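Local coordinates for levoglucosan dehydrogenase (Pseudarthrobacter phenanthrenivorans, PDB 6A3F), which catalyses the NAD(+)-dependent oxidation of levoglucosan to 3-dehydrolevoglucosan, working as a homotetramer of the Gfo/Idh/MocA family, at residues B[189-194]-B[237-242]; B[161-166]-B[219-224]; B[23-28]-B[93-98]; B[226-231]-B[403-408]. All blocks are in the same frame, centred on the assembly; numbering follows the deposited sequence.

From the N terminus, contact 3 comes first: it joins strand 23-30 to strand 96-100 and closes a loop of 64 residues within the nucleotide-binding domain before any other contact opens. Contact 2 then packs helix 157-167 against the end of helix 206-221 on the mixed sheet. Contact 1 crosses it, because segment 189-194 lies inside that loop while 237-242 lies beyond it, and joins the loop before W195 and R196 to strand 238-242. Contact 4 opens after contact 2 has closed, crosses contact 1, and 171 residues later adds strand 403-404 to strand 225-233 of the mixed sheet. Contacts 2 and 4 touch through E224 and Q407.

Contact 1: residues B[189-194]-B[237-242]; sequences PNSPLS and PERPLQ
E238 meets the 189-194 loop through a water: its carbonyl O and that of P189 both accept from the same molecule, the P189 O bond being the shorter at 2.8 Å. R239 follows and reaches into the loop. An extended chain from CG to NE runs past the S191 carbonyl, and NH1 donates to S191 O over 2.9 Å with an N-H...O angle of 155°; the acceptor lies near the guanidinium plane. Two more loop carbonyls share this charge, D188 O at NH1 and S186 O at NH2, while F197 adds a cation-pi contact, so the guanidinium is gripped by backbone oxygens that fix its rotation. At its base, R239 CB packs on L193 CB.

P240 presents its ring to the carbonyls of P189 and N190, with CD 3.4 Å from P189 O. Its own O accepts from L193 N at 2.9 Å, a nearly straight bond (167°) whose donor nevertheless sits well above the carbonyl plane. L241 brings CD2 to within 3.9 Å of L193 CD2, the two side chains lying side by side; with its CG anti to the backbone N (chi1 -167°), L193 also brings CD1 near R239 CB. Q242 lays CG against P192 CB at 3.4 Å, and its N donates to a second water that is itself bonded to L193 O.

The arrangement is a surface loop pinned to the edge of the two-stranded antiparallel sheet 238-242/256-261, within the C-terminal substrate-binding domain and directly before W195 and R196, which bind NADH, R196 binding levoglucosan as well.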
loop_
_atom_site.group_PDB
_atom_site.type_symbol
_atom_site.label_atom_id
_atom_site.label_comp_id
_atom_site.label_asym_id
_atom_site.label_seq_id
_atom_site.Cartn_x
_atom_site.Cartn_y
_atom_site.Cartn_z
ATOM N N PRO B 189 18.903 21.275 9.457
ATOM C CA PRO B 189 19.240 22.452 10.304
ATOM C C PRO B 189 19.719 23.683 9.504
ATOM O O PRO B 189 19.636 24.823 10.017
ATOM C CB PRO B 189 20.354 21.940 11.228
ATOM C CG PRO B 189 20.267 20.450 11.162
ATOM C CD PRO B 189 19.777 20.141 9.755
ATOM N N ASN B 190 20.155 23.480 8.267
ATOM C CA ASN B 190 20.608 24.616 7.365
ATOM C C ASN B 190 19.433 25.349 6.715
ATOM O O ASN B 190 19.621 26.407 6.126
ATOM C CB ASN B 190 21.587 24.132 6.291
ATOM C CG ASN B 190 22.898 23.624 6.868
ATOM O OD1 ASN B 190 23.444 24.205 7.801
ATOM N ND2 ASN B 190 23.415 22.531 6.329
ATOM N N SER B 191 18.225 24.773 6.766
ATOM C CA SER B 191 17.046 25.429 6.309
ATOM C C SER B 191 16.862 26.704 7.140
ATOM O O SER B 191 16.937 26.650 8.356
ATOM C CB SER B 191 15.853 24.507 6.402
ATOM O OG SER B 191 14.707 25.081 5.821
ATOM N N PRO B 192 16.678 27.840 6.485
ATOM C CA PRO B 192 16.890 29.099 7.199
ATOM C C PRO B 192 15.812 29.491 8.227
ATOM O O PRO B 192 14.625 29.027 8.238
ATOM C CB PRO B 192 16.944 30.152 6.080
ATOM C CG PRO B 192 16.093 29.569 4.991
ATOM C CD PRO B 192 16.381 28.083 5.065
ATOM N N LEU B 193 16.197 30.423 9.100
ATOM C CA LEU B 193 15.288 30.970 10.098
ATOM C C LEU B 193 14.347 31.945 9.397
ATOM O O LEU B 193 14.776 33.007 8.984
ATOM C CB LEU B 193 16.127 31.686 11.175
ATOM C CG LEU B 193 15.395 32.060 12.463
ATOM C CD1 LEU B 193 15.045 30.828 13.284
ATOM C CD2 LEU B 193 16.253 32.994 13.320
ATOM N N SER B 194 13.101 31.537 9.192
ATOM C CA SER B 194 12.111 32.341 8.601
ATOM C C SER B 194 11.082 32.663 9.679
ATOM O O SER B 194 11.221 32.205 10.849
ATOM C CB SER B 194 11.481 31.644 7.421
ATOM O OG SER B 194 10.718 30.524 7.855
ATOM N N PRO B 237 17.264 23.857 17.320
ATOM C CA PRO B 237 17.005 25.008 18.156
ATOM C C PRO B 237 17.639 26.310 17.634
ATOM O O PRO B 237 17.404 27.341 18.200
ATOM C CB PRO B 237 17.650 24.619 19.491
ATOM C CG PRO B 237 18.771 23.721 19.076
ATOM C CD PRO B 237 18.173 22.903 17.950
ATOM N N GLU B 238 18.400 26.199 16.563
ATOM C CA GLU B 238 19.096 27.322 15.971
ATOM C C GLU B 238 19.079 27.168 14.449
ATOM O O GLU B 238 19.381 26.109 13.932
ATOM C CB GLU B 238 20.510 27.275 16.570
ATOM C CG GLU B 238 21.562 28.115 15.933
ATOM C CD GLU B 238 22.778 28.111 16.845
ATOM O OE1 GLU B 238 23.722 27.371 16.550
ATOM O OE2 GLU B 238 22.705 28.773 17.893
ATOM N N ARG B 239 18.863 28.251 13.740
ATOM C CA ARG B 239 18.999 28.199 12.267
ATOM C C ARG B 239 19.710 29.454 11.739
ATOM O O ARG B 239 19.703 30.527 12.366
ATOM C CB ARG B 239 17.636 28.123 11.581
ATOM C CG ARG B 239 16.905 26.802 11.802
ATOM C CD ARG B 239 15.459 26.860 11.324
ATOM N NE ARG B 239 14.784 25.576 11.551
ATOM C CZ ARG B 239 15.005 24.440 10.873
ATOM N NH1 ARG B 239 15.865 24.398 9.866
ATOM N NH2 ARG B 239 14.357 23.328 11.235
ATOM N N PRO B 240 20.289 29.312 10.558
ATOM C CA PRO B 240 20.956 30.460 9.949
ATOM C C PRO B 240 19.968 31.471 9.387
ATOM O O PRO B 240 19.038 31.093 8.700
ATOM C CB PRO B 240 21.746 29.883 8.758
ATOM C CG PRO B 240 21.041 28.578 8.451
ATOM C CD PRO B 240 20.565 28.088 9.807
ATOM N N LEU B 241 20.214 32.764 9.597
ATOM C CA LEU B 241 19.457 33.742 8.884
ATOM C C LEU B 241 19.877 33.689 7.404
ATOM O O LEU B 241 20.986 33.278 7.095
ATOM C CB LEU B 241 19.715 35.117 9.525
ATOM C CG LEU B 241 19.066 35.348 10.891
ATOM C CD1 LEU B 241 19.754 36.491 11.654
ATOM C CD2 LEU B 241 17.567 35.650 10.771
ATOM N N GLN B 242 18.977 34.077 6.499
ATOM C CA GLN B 242 19.309 34.325 5.061
ATOM C C GLN B 242 19.818 35.764 4.914
ATOM O O GLN B 242 19.039 36.690 5.117
ATOM C CB GLN B 242 18.088 34.176 4.151
ATOM C CG GLN B 242 17.616 32.737 4.008
ATOM C CD GLN B 242 16.406 32.577 3.107
ATOM O OE1 GLN B 242 15.295 33.013 3.415
ATOM N NE2 GLN B 242 16.625 31.943 1.970
HETATM O O HOH W 1 21.719 25.667 11.697
HETATM O O HOH W 2 16.359 34.360 7.447
#

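Contact 2: residues B[161-166]-B[219-224]; sequences LAKKYI and RYLVGE
K163 and L221 mark the closest backbone approach, their CA atoms 5.6 Å apart, where helix 157-167 meets the last turn of helix 206-221. K163 makes the polar and aromatic part of the contact. Its CG stands anti to the backbone N (chi1 175°) and the chain bends at chi2, which carries the methylenes across the Y220 ring toward the end of that helix. CD lies over one face, 4.2 Å from the centroid of the Y220 ring and 21° off its normal, a CH-pi contact; nearer the phenol end, CG comes to 3.5 Å from Y220 OH. The ammonium group then bonds to the Y220 backbone: NZ donates to Y220 O over 2.7 Å, almost in line with the carbonyl (175° at O). E167 completes its setting through a salt bridge to NZ, which probably steadies the lysine's positive charge.

Beneath this polar link lies an apolar layer. L221 CD2 rests on the K163 backbone, 3.7 Å from K163 N, and also touches A162 CB at 4.1 Å. I166 crosses L221 at about a right angle, with CD1 4.0 Å from L221 CB. Inward, F297 and I299 of strand 294-301 receive L221, joined by A162 on F297 and I166 on I299.

Two helices thus pack together on one face of a mixed beta-sheet, the layered alpha/beta architecture of the C-terminal domain in the Gfo/Idh/MocA family.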
loop_
_atom_site.group_PDB
_atom_site.type_symbol
_atom_site.label_atom_id
_atom_site.label_comp_id
_atom_site.label_asym_id
_atom_site.label_seq_id
_atom_site.Cartn_x
_atom_site.Cartn_y
_atom_site.Cartn_z
ATOM N N LEU B 161 -16.461 12.697 2.747
ATOM C CA LEU B 161 -17.025 11.332 2.711
ATOM C C LEU B 161 -16.983 10.685 4.102
ATOM O O LEU B 161 -17.922 9.989 4.521
ATOM C CB LEU B 161 -16.224 10.497 1.703
ATOM C CG LEU B 161 -16.687 9.042 1.572
ATOM C CD1 LEU B 161 -18.143 8.993 1.115
ATOM C CD2 LEU B 161 -15.824 8.299 0.557
ATOM N N ALA B 162 -15.869 10.821 4.805
ATOM C CA ALA B 162 -15.755 10.318 6.202
ATOM C C ALA B 162 -16.868 10.928 7.072
ATOM O O ALA B 162 -17.544 10.239 7.878
ATOM C CB ALA B 162 -14.407 10.671 6.777
ATOM N N LYS B 163 -17.061 12.220 6.890
ATOM C CA LYS B 163 -18.130 12.923 7.648
ATOM C C LYS B 163 -19.505 12.336 7.305
ATOM O O LYS B 163 -20.332 12.088 8.214
ATOM C CB LYS B 163 -18.086 14.419 7.354
ATOM C CG LYS B 163 -19.200 15.246 7.975
ATOM C CD LYS B 163 -19.119 15.294 9.473
ATOM C CE LYS B 163 -20.045 16.342 10.073
ATOM N NZ LYS B 163 -19.882 16.382 11.537
ATOM N N LYS B 164 -19.712 12.003 6.047
ATOM C CA LYS B 164 -20.994 11.485 5.603
ATOM C C LYS B 164 -21.248 10.132 6.288
ATOM O O LYS B 164 -22.357 9.892 6.832
ATOM C CB LYS B 164 -21.049 11.370 4.087
ATOM C CG LYS B 164 -22.311 10.679 3.575
ATOM C CD LYS B 164 -22.252 10.203 2.169
ATOM C CE LYS B 164 -23.622 9.773 1.656
ATOM N NZ LYS B 164 -23.585 9.371 0.225
ATOM N N TYR B 165 -20.252 9.246 6.255
ATOM C CA TYR B 165 -20.347 7.963 6.899
ATOM C C TYR B 165 -20.640 8.134 8.381
ATOM O O TYR B 165 -21.468 7.425 8.939
ATOM C CB TYR B 165 -19.059 7.128 6.788
ATOM C CG TYR B 165 -18.652 6.672 5.403
ATOM C CD1 TYR B 165 -19.526 6.588 4.328
ATOM C CD2 TYR B 165 -17.321 6.335 5.160
ATOM C CE1 TYR B 165 -19.115 6.109 3.087
ATOM C CE2 TYR B 165 -16.884 5.905 3.915
ATOM C CZ TYR B 165 -17.782 5.790 2.871
ATOM O OH TYR B 165 -17.345 5.374 1.643
ATOM N N ILE B 166 -19.907 9.024 9.037
ATOM C CA ILE B 166 -20.095 9.227 10.486
ATOM C C ILE B 166 -21.521 9.705 10.792
ATOM O O ILE B 166 -22.182 9.147 11.684
ATOM C CB ILE B 166 -19.049 10.205 11.022
ATOM C CG1 ILE B 166 -17.678 9.525 10.965
ATOM C CG2 ILE B 166 -19.406 10.645 12.444
ATOM C CD1 ILE B 166 -16.517 10.480 11.103
ATOM N N ARG B 219 -12.470 18.357 15.139
ATOM C CA ARG B 219 -13.707 19.053 15.524
ATOM C C ARG B 219 -14.820 18.692 14.526
ATOM O O ARG B 219 -15.985 18.495 14.898
ATOM C CB ARG B 219 -13.451 20.552 15.603
ATOM C CG ARG B 219 -12.660 20.986 16.827
ATOM C CD ARG B 219 -12.602 22.520 16.867
ATOM N NE ARG B 219 -13.904 23.095 17.155
ATOM C CZ ARG B 219 -14.693 23.737 16.299
ATOM N NH1 ARG B 219 -14.322 23.972 15.049
ATOM N NH2 ARG B 219 -15.889 24.132 16.702
ATOM N N TYR B 220 -14.449 18.589 13.251
ATOM C CA TYR B 220 -15.417 18.342 12.154
ATOM C C TYR B 220 -16.004 16.919 12.248
ATOM O O TYR B 220 -17.211 16.698 12.081
ATOM C CB TYR B 220 -14.730 18.637 10.818
ATOM C CG TYR B 220 -15.494 18.344 9.551
ATOM C CD1 TYR B 220 -16.775 18.842 9.341
ATOM C CD2 TYR B 220 -14.948 17.541 8.561
ATOM C CE1 TYR B 220 -17.478 18.589 8.170
ATOM C CE2 TYR B 220 -15.625 17.298 7.366
ATOM C CZ TYR B 220 -16.895 17.817 7.174
ATOM O OH TYR B 220 -17.552 17.563 6.011
ATOM N N LEU B 221 -15.149 15.953 12.453
ATOM C CA LEU B 221 -15.520 14.566 12.348
ATOM C C LEU B 221 -15.944 14.018 13.714
ATOM O O LEU B 221 -16.728 13.054 13.730
ATOM C CB LEU B 221 -14.325 13.735 11.825
ATOM C CG LEU B 221 -13.825 14.132 10.436
ATOM C CD1 LEU B 221 -12.509 13.425 10.123
ATOM C CD2 LEU B 221 -14.859 13.846 9.368
ATOM N N VAL B 222 -15.337 14.481 14.831
ATOM C CA VAL B 222 -15.580 13.882 16.163
ATOM C C VAL B 222 -16.459 14.817 17.016
ATOM O O VAL B 222 -17.529 14.409 17.480
ATOM C CB VAL B 222 -14.282 13.550 16.913
ATOM C CG1 VAL B 222 -14.542 12.875 18.246
ATOM C CG2 VAL B 222 -13.393 12.675 16.062
ATOM N N GLY B 223 -15.979 16.051 17.248
ATOM C CA GLY B 223 -16.710 17.056 18.054
ATOM C C GLY B 223 -15.744 17.948 18.832
ATOM O O GLY B 223 -14.508 17.965 18.567
ATOM N N GLU B 224 -16.283 18.665 19.830
ATOM C CA GLU B 224 -15.500 19.638 20.536
ATOM C C GLU B 224 -14.563 18.939 21.515
ATOM O O GLU B 224 -14.827 17.873 22.023
ATOM C CB GLU B 224 -16.405 20.608 21.311
ATOM C CG GLU B 224 -17.325 21.439 20.455
ATOM C CD GLU B 224 -16.665 22.542 19.630
ATOM O OE1 GLU B 224 -15.403 22.613 19.581
ATOM O OE2 GLU B 224 -17.426 23.293 18.976
#

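Contact 3: residues B[23-28]-B[93-98]; sequences NLNVGL and DIHVVD
N25 and H95 begin the pairing of strands 23-30 and 96-100, neighbours at the centre of the parallel Rossmann sheet that forms the nucleotide-binding domain. The two short strand segments run 26° from parallel, with V26, G27 and L28 opposite V96, V97 and D98.

Backbone bonds set this register. G27 lies between V96 and D98: its N donates to V96 O and its O accepts from D98 N, both at 2.8 Å. Just before strand 96-100 begins, N25 O takes two donors, H95 N at 2.9 Å and V96 N at 3.1 Å.

Side-chain bonds extend the hold beyond the paired strands. N25 N donates to H95 ND1 over 2.9 Å, practically straight at 178° and in the imidazole plane; accepting here leaves ND1 without a proton. The N25 amide turns back to give ND2 to D93 O at 2.9 Å, its plane moderately tilted against the H95 ring.

Apolar contacts lie on both faces. V26 CG2 lies beside V96 CB, while L24 CD2 crosses H95 at 3.6 Å from its CB; helix 355-371 covers L24 and V96. On the other face I94 CG2 packs against the G27 backbone.

D98 carries a buried carboxylate, whose OD2 is bound by Y42 OH and H38 ND1 of helix 35-48. Alongside it, with its CG anti to the backbone N (chi1 174°), L28 sets CD1 3.5 Å from D98 CG.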
loop_
_atom_site.group_PDB
_atom_site.type_symbol
_atom_site.label_atom_id
_atom_site.label_comp_id
_atom_site.label_asym_id
_atom_site.label_seq_id
_atom_site.Cartn_x
_atom_site.Cartn_y
_atom_site.Cartn_z
ATOM N N ASN B 23 -21.502 39.651 -9.822
ATOM C CA ASN B 23 -20.056 39.725 -9.753
ATOM C C ASN B 23 -19.633 40.141 -8.334
ATOM O O ASN B 23 -20.168 41.096 -7.795
ATOM C CB ASN B 23 -19.524 40.704 -10.783
ATOM C CG ASN B 23 -19.638 40.196 -12.198
ATOM O OD1 ASN B 23 -19.905 39.027 -12.442
ATOM N ND2 ASN B 23 -19.406 41.080 -13.151
ATOM N N LEU B 24 -18.728 39.391 -7.702
ATOM C CA LEU B 24 -18.173 39.750 -6.393
ATOM C C LEU B 24 -16.661 39.982 -6.550
ATOM O O LEU B 24 -15.902 39.093 -6.993
ATOM C CB LEU B 24 -18.474 38.660 -5.362
ATOM C CG LEU B 24 -19.919 38.567 -4.868
ATOM C CD1 LEU B 24 -20.120 37.292 -4.109
ATOM C CD2 LEU B 24 -20.314 39.746 -3.986
ATOM N N ASN B 25 -16.245 41.207 -6.218
ATOM C CA ASN B 25 -14.902 41.670 -6.444
ATOM C C ASN B 25 -14.061 41.257 -5.234
ATOM O O ASN B 25 -14.335 41.633 -4.096
ATOM C CB ASN B 25 -14.855 43.185 -6.698
ATOM C CG ASN B 25 -15.466 43.599 -8.019
ATOM O OD1 ASN B 25 -15.268 42.955 -9.040
ATOM N ND2 ASN B 25 -16.169 44.718 -8.026
ATOM N N VAL B 26 -13.021 40.488 -5.526
ATOM C CA VAL B 26 -12.095 39.972 -4.518
ATOM C C VAL B 26 -10.837 40.823 -4.493
ATOM O O VAL B 26 -10.216 41.048 -5.549
ATOM C CB VAL B 26 -11.699 38.506 -4.804
ATOM C CG1 VAL B 26 -10.684 37.994 -3.796
ATOM C CG2 VAL B 26 -12.921 37.608 -4.864
ATOM N N GLY B 27 -10.459 41.199 -3.275
ATOM C CA GLY B 27 -9.137 41.686 -2.975
ATOM C C GLY B 27 -8.311 40.642 -2.238
ATOM O O GLY B 27 -8.679 40.254 -1.145
ATOM N N LEU B 28 -7.236 40.177 -2.855
ATOM C CA LEU B 28 -6.279 39.240 -2.237
ATOM C C LEU B 28 -5.116 40.035 -1.643
ATOM O O LEU B 28 -4.489 40.823 -2.327
ATOM C CB LEU B 28 -5.797 38.286 -3.337
ATOM C CG LEU B 28 -4.680 37.309 -2.987
ATOM C CD1 LEU B 28 -5.119 36.376 -1.880
ATOM C CD2 LEU B 28 -4.259 36.499 -4.196
ATOM N N ASP B 93 -16.182 49.205 -3.541
ATOM C CA ASP B 93 -16.515 48.236 -4.592
ATOM C C ASP B 93 -15.823 46.885 -4.475
ATOM O O ASP B 93 -15.871 46.079 -5.426
ATOM C CB ASP B 93 -16.151 48.829 -5.960
ATOM C CG ASP B 93 -17.062 49.975 -6.318
ATOM O OD1 ASP B 93 -18.287 49.858 -6.088
ATOM O OD2 ASP B 93 -16.548 51.005 -6.778
ATOM N N ILE B 94 -15.064 46.715 -3.402
ATOM C CA ILE B 94 -14.542 45.382 -3.066
ATOM C C ILE B 94 -15.535 44.692 -2.134
ATOM O O ILE B 94 -15.933 45.266 -1.116
ATOM C CB ILE B 94 -13.145 45.497 -2.460
ATOM C CG1 ILE B 94 -12.193 46.181 -3.443
ATOM C CG2 ILE B 94 -12.635 44.142 -1.966
ATOM C CD1 ILE B 94 -11.901 45.413 -4.689
ATOM N N HIS B 95 -15.951 43.475 -2.499
ATOM C CA HIS B 95 -16.955 42.745 -1.741
ATOM C C HIS B 95 -16.311 41.731 -0.792
ATOM O O HIS B 95 -16.847 41.487 0.266
ATOM C CB HIS B 95 -17.955 42.094 -2.680
ATOM C CG HIS B 95 -18.534 43.060 -3.652
ATOM N ND1 HIS B 95 -18.123 43.105 -4.969
ATOM C CD2 HIS B 95 -19.430 44.065 -3.481
ATOM C CE1 HIS B 95 -18.780 44.066 -5.585
ATOM N NE2 HIS B 95 -19.573 44.673 -4.687
ATOM N N VAL B 96 -15.158 41.193 -1.183
ATOM C CA VAL B 96 -14.519 40.064 -0.496
ATOM C C VAL B 96 -13.041 40.378 -0.268
ATOM O O VAL B 96 -12.326 40.725 -1.206
ATOM C CB VAL B 96 -14.667 38.764 -1.313
ATOM C CG1 VAL B 96 -13.920 37.625 -0.651
ATOM C CG2 VAL B 96 -16.133 38.378 -1.523
ATOM N N VAL B 97 -12.585 40.174 0.957
ATOM C CA VAL B 97 -11.182 40.264 1.269
ATOM C C VAL B 97 -10.623 38.875 1.615
ATOM O O VAL B 97 -11.165 38.188 2.488
ATOM C CB VAL B 97 -10.972 41.244 2.426
ATOM C CG1 VAL B 97 -9.529 41.321 2.866
ATOM C CG2 VAL B 97 -11.504 42.610 2.030
ATOM N N ASP B 98 -9.594 38.511 0.858
ATOM C CA ASP B 98 -8.827 37.266 1.034
ATOM C C ASP B 98 -7.510 37.616 1.722
ATOM O O ASP B 98 -6.629 38.219 1.109
ATOM C CB ASP B 98 -8.558 36.579 -0.313
ATOM C CG ASP B 98 -7.940 35.187 -0.185
ATOM O OD1 ASP B 98 -7.254 34.939 0.834
ATOM O OD2 ASP B 98 -8.144 34.345 -1.115
#

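Contact 4: residues B[226-231]-B[403-408]; sequences SAVNAV and VDVPQI
V403 N donates to V228 O over 2.9 Å, one of three backbone bonds of that length by which 403-405 joins strand 225-233, strand 403-404 being the outermost strand within this chain of the large mixed sheet in the C-terminal domain. V228 N returns a bond to V403 O, making V228 and V403 an antiparallel hydrogen-bonded pair; A227 and D404 form the adjoining non-hydrogen-bonded pair, with CA atoms 4.1 Å apart. The third bond runs from V405 N to S226 O and is straight at the hydrogen (169°), yet its donor stands 44° out of the carbonyl plane, as the chain leaves the strand. S226 and A227 together face R273 on the other side, which makes a classic beta bulge in strand 225-233 just where its new partner joins.

Weak CA-H...O contacts supplement these bonds: A227 CA lies 3.1 Å from V403 O, and D404 CA approaches S226 O.

The side chains of the two segments meet by packing. D404 OD1 comes to 3.7 Å from A227 CB, on the face these two residues share. Helix 380-399 lies on the opposite face, where its S396 touches V403 and its Q385 and I389 touch V405, and Q385 also bonds to P406 O and I408 N, so the C-terminal tail is held to the helix after it quits the sheet. A neighbouring subunit packs further along, its M271 on N229 and its W402 on V231.

V228 and V405 cross at about a right angle; with V405 CG2 anti to its carbonyl carbon, that methyl meets V228 CG1 at 4.1 Å.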
loop_
_atom_site.group_PDB
_atom_site.type_symbol
_atom_site.label_atom_id
_atom_site.label_comp_id
_atom_site.label_asym_id
_atom_site.label_seq_id
_atom_site.Cartn_x
_atom_site.Cartn_y
_atom_site.Cartn_z
ATOM N N SER B 226 -12.720 18.708 25.148
ATOM C CA SER B 226 -12.983 18.988 26.586
ATOM C C SER B 226 -11.690 19.391 27.307
ATOM O O SER B 226 -11.642 20.357 28.093
ATOM C CB SER B 226 -13.604 17.800 27.237
ATOM O OG SER B 226 -13.848 18.099 28.604
ATOM N N ALA B 227 -10.639 18.614 27.108
ATOM C CA ALA B 227 -9.365 18.864 27.749
ATOM C C ALA B 227 -8.220 18.291 26.900
ATOM O O ALA B 227 -8.415 17.354 26.154
ATOM C CB ALA B 227 -9.333 18.318 29.157
ATOM N N VAL B 228 -7.028 18.843 27.095
ATOM C CA VAL B 228 -5.805 18.371 26.436
ATOM C C VAL B 228 -4.650 18.172 27.432
ATOM O O VAL B 228 -4.587 18.761 28.528
ATOM C CB VAL B 228 -5.399 19.373 25.338
ATOM C CG1 VAL B 228 -6.435 19.484 24.234
ATOM C CG2 VAL B 228 -5.114 20.754 25.955
ATOM N N ASN B 229 -3.667 17.371 27.014
ATOM C CA ASN B 229 -2.471 17.126 27.785
ATOM C C ASN B 229 -1.322 16.897 26.798
ATOM O O ASN B 229 -1.371 15.945 25.966
ATOM C CB ASN B 229 -2.645 15.939 28.732
ATOM C CG ASN B 229 -1.671 15.913 29.900
ATOM O OD1 ASN B 229 -0.486 16.157 29.759
ATOM N ND2 ASN B 229 -2.171 15.587 31.072
ATOM N N ALA B 230 -0.316 17.779 26.823
ATOM C CA ALA B 230 0.569 17.895 25.665
ATOM C C ALA B 230 2.046 17.919 26.048
ATOM O O ALA B 230 2.438 18.193 27.173
ATOM C CB ALA B 230 0.250 19.125 24.852
ATOM N N VAL B 231 2.862 17.687 25.015
ATOM C CA VAL B 231 4.293 17.879 25.066
ATOM C C VAL B 231 4.711 18.608 23.791
ATOM O O VAL B 231 4.400 18.140 22.701
ATOM C CB VAL B 231 5.081 16.557 25.204
ATOM C CG1 VAL B 231 6.599 16.791 25.124
ATOM C CG2 VAL B 231 4.711 15.789 26.464
ATOM N N VAL B 403 -5.391 20.358 30.789
ATOM C CA VAL B 403 -6.004 21.677 30.773
ATOM C C VAL B 403 -7.330 21.589 30.046
ATOM O O VAL B 403 -7.444 21.012 28.954
ATOM C CB VAL B 403 -5.094 22.715 30.113
ATOM C CG1 VAL B 403 -5.779 24.071 29.917
ATOM C CG2 VAL B 403 -3.780 22.821 30.851
ATOM N N ASP B 404 -8.334 22.195 30.661
ATOM C CA ASP B 404 -9.620 22.310 30.032
ATOM C C ASP B 404 -9.665 23.329 28.912
ATOM O O ASP B 404 -8.992 24.364 28.929
ATOM C CB ASP B 404 -10.706 22.658 31.059
ATOM C CG ASP B 404 -10.974 21.540 32.075
ATOM O OD1 ASP B 404 -10.697 20.312 31.913
ATOM O OD2 ASP B 404 -11.605 21.917 33.076
ATOM N N VAL B 405 -10.446 23.023 27.890
ATOM C CA VAL B 405 -10.570 23.917 26.752
ATOM C C VAL B 405 -11.919 24.615 26.860
ATOM O O VAL B 405 -12.935 23.969 26.761
ATOM C CB VAL B 405 -10.450 23.197 25.391
ATOM C CG1 VAL B 405 -10.437 24.222 24.267
ATOM C CG2 VAL B 405 -9.223 22.300 25.296
ATOM N N PRO B 406 -11.930 25.937 27.024
ATOM C CA PRO B 406 -13.166 26.693 26.980
ATOM C C PRO B 406 -13.853 26.502 25.630
ATOM O O PRO B 406 -13.134 26.429 24.631
ATOM C CB PRO B 406 -12.764 28.169 27.096
ATOM C CG PRO B 406 -11.295 28.174 27.410
ATOM C CD PRO B 406 -10.767 26.820 27.000
ATOM N N GLN B 407 -15.191 26.481 25.628
ATOM C CA GLN B 407 -15.977 26.073 24.496
ATOM C C GLN B 407 -16.961 27.175 24.101
ATOM O O GLN B 407 -17.878 27.444 24.835
ATOM C CB GLN B 407 -16.757 24.786 24.796
ATOM C CG GLN B 407 -17.181 24.064 23.516
ATOM C CD GLN B 407 -18.248 23.010 23.701
ATOM O OE1 GLN B 407 -18.020 21.945 24.285
ATOM N NE2 GLN B 407 -19.425 23.278 23.158
ATOM N N ILE B 408 -16.829 27.714 22.894
ATOM C CA ILE B 408 -17.561 28.921 22.480
ATOM C C ILE B 408 -19.050 28.630 22.223
ATOM O O ILE B 408 -19.899 29.437 22.636
ATOM C CB ILE B 408 -16.900 29.517 21.225
ATOM C CG1 ILE B 408 -15.458 29.914 21.528
ATOM C CG2 ILE B 408 -17.708 30.671 20.650
ATOM C CD1 ILE B 408 -14.583 29.909 20.315
#